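PDB 6DAU: spermidine N1-acetyltransferase from Vibrio cholerae O1 biovar El Tor, which catalyses the acetylation of the polyamines spermidine and spermine, probably with acetyl-CoA as the acetyl donor. Local coordinates for residues 104-112 with 162-170. The protein carries 2 engineered substitutions. Residues are numbered along the deposited sequence; the frame is centred on the assembly and turned at random.
Sequences NRALDYSFT and YILQSKYLN
Phe111 and Gln165 bring the two backbones closest, CA to CA 5.6 Å, where the last turn of helix 104-112 meets the start of the short helix 165-168; the axes of strand 162-164 and helix 104-112 approach to 10.9 Å at their closest, inclined at 46°. Gln165 CA sits over one face of the Phe111 ring, 3.6 Å from its centroid, a CH-pi contact. With CG anti to the backbone N (chi1 -171°) and the chain extended beyond it, the Gln165 side chain slides past the ring, and NE2 donates to Phe111 O at 3.0 Å, in the carbonyl plane on a lone pair; a second bond, to Asn115 OD1, further fixes the amide. Ile163 CG2 lies in plane at the ring edge, 3.8 Å from Phe111 CE2. In this GNAT fold, the contact joins the helix after strand 82-89 to the C-terminal end of strand 154-164 and the short helix beyond; Ile119 of neighbouring strand 118-124 also touches Phe111. Tyr168 is a knob among Asn104, Leu107, Asp108 and Phe111: Leu107 CB covers one face, 3.9 Å from the ring centroid, while the Phe111 and Tyr168 rings meet obliquely, planes at 42°. Leu107 CD2 and Ile163 CG2 meet tip to tip at 4.0 Å.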
loop_
_atom_site.group_PDB
_atom_site.type_symbol
_atom_site.label_atom_id
_atom_site.label_comp_id
_atom_site.label_asym_id
_atom_site.label_seq_id
_atom_site.Cartn_x
_atom_site.Cartn_y
_atom_site.Cartn_z
ATOM N N ASN C 104 32.155 -19.132 -27.062
ATOM C CA ASN C 104 32.797 -20.160 -26.223
ATOM C C ASN C 104 32.767 -19.825 -24.729
ATOM O O ASN C 104 32.531 -20.703 -23.924
ATOM C CB ASN C 104 34.204 -20.524 -26.723
ATOM C CG ASN C 104 34.151 -21.344 -28.030
ATOM O OD1 ASN C 104 33.236 -22.146 -28.276
ATOM N ND2 ASN C 104 35.123 -21.113 -28.906
ATOM N N ARG C 105 32.979 -18.563 -24.368
ATOM C CA ARG C 105 32.804 -18.110 -22.974
ATOM C C ARG C 105 31.393 -18.350 -22.444
ATOM O O ARG C 105 31.241 -18.817 -21.310
ATOM C CB ARG C 105 33.137 -16.643 -22.800
ATOM C CG ARG C 105 34.603 -16.330 -23.041
ATOM C CD ARG C 105 35.507 -16.873 -21.950
ATOM N NE ARG C 105 36.778 -17.329 -22.498
ATOM C CZ ARG C 105 37.770 -16.520 -22.853
ATOM N NH1 ARG C 105 38.904 -17.051 -23.342
ATOM N NH2 ARG C 105 37.711 -15.195 -22.664
ATOM N N ALA C 106 30.390 -18.063 -23.274
ATOM C CA ALA C 106 28.985 -18.236 -22.877
ATOM C C ALA C 106 28.687 -19.702 -22.624
ATOM O O ALA C 106 28.032 -20.054 -21.622
ATOM C CB ALA C 106 28.061 -17.715 -23.946
ATOM N N LEU C 107 29.200 -20.552 -23.521
ATOM C CA LEU C 107 29.002 -21.984 -23.400
ATOM C C LEU C 107 29.715 -22.527 -22.192
ATOM O O LEU C 107 29.175 -23.365 -21.455
ATOM C CB LEU C 107 29.438 -22.705 -24.677
ATOM C CG LEU C 107 28.585 -22.375 -25.917
ATOM C CD1 LEU C 107 29.034 -23.208 -27.094
ATOM C CD2 LEU C 107 27.086 -22.572 -25.693
ATOM N N ASP C 108 30.926 -22.027 -21.970
ATOM C CA ASP C 108 31.700 -22.405 -20.813
ATOM C C ASP C 108 30.942 -22.127 -19.505
ATOM O O ASP C 108 30.857 -22.998 -18.618
ATOM C CB ASP C 108 33.023 -21.693 -20.775
ATOM C CG ASP C 108 34.132 -22.480 -21.429
ATOM O OD1 ASP C 108 34.419 -23.598 -20.974
ATOM O OD2 ASP C 108 34.710 -21.979 -22.399
ATOM N N TYR C 109 30.410 -20.917 -19.385
ATOM C CA TYR C 109 29.699 -20.571 -18.201
ATOM C C TYR C 109 28.409 -21.429 -18.081
ATOM O O TYR C 109 28.141 -21.986 -17.014
ATOM C CB TYR C 109 29.408 -19.076 -18.210
ATOM C CG TYR C 109 28.431 -18.659 -17.150
ATOM C CD1 TYR C 109 28.843 -18.343 -15.846
ATOM C CD2 TYR C 109 27.090 -18.540 -17.477
ATOM C CE1 TYR C 109 27.925 -17.917 -14.883
ATOM C CE2 TYR C 109 26.155 -18.113 -16.538
ATOM C CZ TYR C 109 26.582 -17.817 -15.254
ATOM O OH TYR C 109 25.612 -17.433 -14.379
ATOM N N SER C 110 27.668 -21.560 -19.181
ATOM C CA SER C 110 26.435 -22.354 -19.205
ATOM C C SER C 110 26.647 -23.790 -18.759
ATOM O O SER C 110 25.834 -24.338 -17.984
ATOM C CB SER C 110 25.810 -22.341 -20.597
ATOM O OG SER C 110 25.563 -21.012 -20.970
ATOM N N PHE C 111 27.749 -24.387 -19.235
ATOM C CA PHE C 111 27.939 -25.830 -19.090
ATOM C C PHE C 111 28.859 -26.248 -17.969
ATOM O O PHE C 111 28.784 -27.390 -17.523
ATOM C CB PHE C 111 28.433 -26.436 -20.409
ATOM C CG PHE C 111 27.406 -26.418 -21.510
ATOM C CD1 PHE C 111 26.057 -26.697 -21.246
ATOM C CD2 PHE C 111 27.794 -26.129 -22.830
ATOM C CE1 PHE C 111 25.127 -26.717 -22.280
ATOM C CE2 PHE C 111 26.854 -26.145 -23.858
ATOM C CZ PHE C 111 25.528 -26.460 -23.590
ATOM N N THR C 112 29.733 -25.358 -17.503
ATOM C CA THR C 112 30.684 -25.745 -16.444
ATOM C C THR C 112 30.309 -25.130 -15.108
ATOM O O THR C 112 30.794 -25.600 -14.083
ATOM C CB THR C 112 32.177 -25.385 -16.754
ATOM O OG1 THR C 112 32.341 -23.958 -16.774
ATOM C CG2 THR C 112 32.623 -25.952 -18.084
ATOM N N TYR C 162 21.188 -25.759 -31.648
ATOM C CA TYR C 162 21.404 -26.169 -30.270
ATOM C C TYR C 162 22.773 -26.828 -30.139
ATOM O O TYR C 162 23.368 -27.281 -31.130
ATOM C CB TYR C 162 20.330 -27.151 -29.832
ATOM C CG TYR C 162 20.585 -28.579 -30.316
ATOM C CD1 TYR C 162 20.249 -28.977 -31.622
ATOM C CD2 TYR C 162 21.216 -29.513 -29.482
ATOM C CE1 TYR C 162 20.528 -30.285 -32.073
ATOM C CE2 TYR C 162 21.485 -30.815 -29.930
ATOM C CZ TYR C 162 21.133 -31.194 -31.206
ATOM O OH TYR C 162 21.428 -32.493 -31.570
ATOM N N ILE C 163 23.166 -27.014 -28.898
ATOM C CA ILE C 163 24.357 -27.716 -28.532
ATOM C C ILE C 163 24.118 -28.252 -27.137
ATOM O O ILE C 163 23.566 -27.571 -26.320
ATOM C CB ILE C 163 25.596 -26.842 -28.554
ATOM C CG1 ILE C 163 26.820 -27.714 -28.367
ATOM C CG2 ILE C 163 25.534 -25.823 -27.455
ATOM C CD1 ILE C 163 28.115 -27.049 -28.727
ATOM N N LEU C 164 24.516 -29.486 -26.879
ATOM C CA LEU C 164 24.330 -30.098 -25.580
ATOM C C LEU C 164 25.554 -30.038 -24.724
ATOM O O LEU C 164 26.637 -29.918 -25.202
ATOM C CB LEU C 164 23.888 -31.539 -25.721
ATOM C CG LEU C 164 22.617 -31.738 -26.515
ATOM C CD1 LEU C 164 22.364 -33.197 -26.786
ATOM C CD2 LEU C 164 21.441 -31.118 -25.803
ATOM N N GLN C 165 25.355 -30.123 -23.436
ATOM C CA GLN C 165 26.441 -30.063 -22.501
ATOM C C GLN C 165 27.516 -31.108 -22.754
ATOM O O GLN C 165 28.682 -30.808 -22.727
ATOM C CB GLN C 165 25.889 -30.221 -21.096
ATOM C CG GLN C 165 26.873 -29.974 -19.989
ATOM C CD GLN C 165 26.299 -30.304 -18.651
ATOM O OE1 GLN C 165 25.467 -31.165 -18.535
ATOM N NE2 GLN C 165 26.732 -29.611 -17.644
ATOM N N SER C 166 27.111 -32.337 -22.998
ATOM C CA SER C 166 28.061 -33.399 -23.221
ATOM C C SER C 166 28.915 -33.101 -24.419
ATOM O O SER C 166 30.112 -33.142 -24.349
ATOM C CB SER C 166 27.347 -34.712 -23.412
ATOM O OG SER C 166 26.177 -34.524 -24.159
ATOM N N LYS C 167 28.294 -32.744 -25.519
ATOM C CA LYS C 167 29.055 -32.449 -26.699
ATOM C C LYS C 167 29.997 -31.287 -26.553
ATOM O O LYS C 167 31.056 -31.315 -27.130
ATOM C CB LYS C 167 28.167 -32.212 -27.889
ATOM C CG LYS C 167 28.979 -31.840 -29.105
ATOM C CD LYS C 167 28.117 -31.449 -30.282
ATOM C CE LYS C 167 28.919 -30.651 -31.281
ATOM N NZ LYS C 167 28.613 -31.099 -32.662
ATOM N N TYR C 168 29.643 -30.258 -25.797
ATOM C CA TYR C 168 30.556 -29.139 -25.647
ATOM C C TYR C 168 31.673 -29.492 -24.706
ATOM O O TYR C 168 32.763 -28.985 -24.835
ATOM C CB TYR C 168 29.867 -27.858 -25.192
ATOM C CG TYR C 168 30.831 -26.789 -24.726
ATOM C CD1 TYR C 168 31.275 -25.799 -25.575
ATOM C CD2 TYR C 168 31.299 -26.782 -23.445
ATOM C CE1 TYR C 168 32.155 -24.828 -25.151
ATOM C CE2 TYR C 168 32.176 -25.819 -23.009
ATOM C CZ TYR C 168 32.607 -24.842 -23.864
ATOM O OH TYR C 168 33.495 -23.891 -23.403
ATOM N N LEU C 169 31.427 -30.404 -23.781
ATOM C CA LEU C 169 32.451 -30.817 -22.839
ATOM C C LEU C 169 33.300 -32.000 -23.309
ATOM O O LEU C 169 33.928 -32.662 -22.487
ATOM C CB LEU C 169 31.826 -31.194 -21.516
ATOM C CG LEU C 169 31.165 -30.085 -20.744
ATOM C CD1 LEU C 169 30.989 -30.492 -19.302
ATOM C CD2 LEU C 169 32.024 -28.853 -20.850
ATOM N N ASN C 170 33.285 -32.283 -24.609
ATOM C CA ASN C 170 34.059 -33.348 -25.217
ATOM C C ASN C 170 34.936 -32.698 -26.260
ATOM O O ASN C 170 36.091 -33.036 -26.392
ATOM C CB ASN C 170 33.147 -34.353 -25.885
ATOM C CG ASN C 170 32.463 -35.259 -24.896
ATOM O OD1 ASN C 170 32.659 -35.143 -23.695
ATOM N ND2 ASN C 170 31.628 -36.142 -25.399
#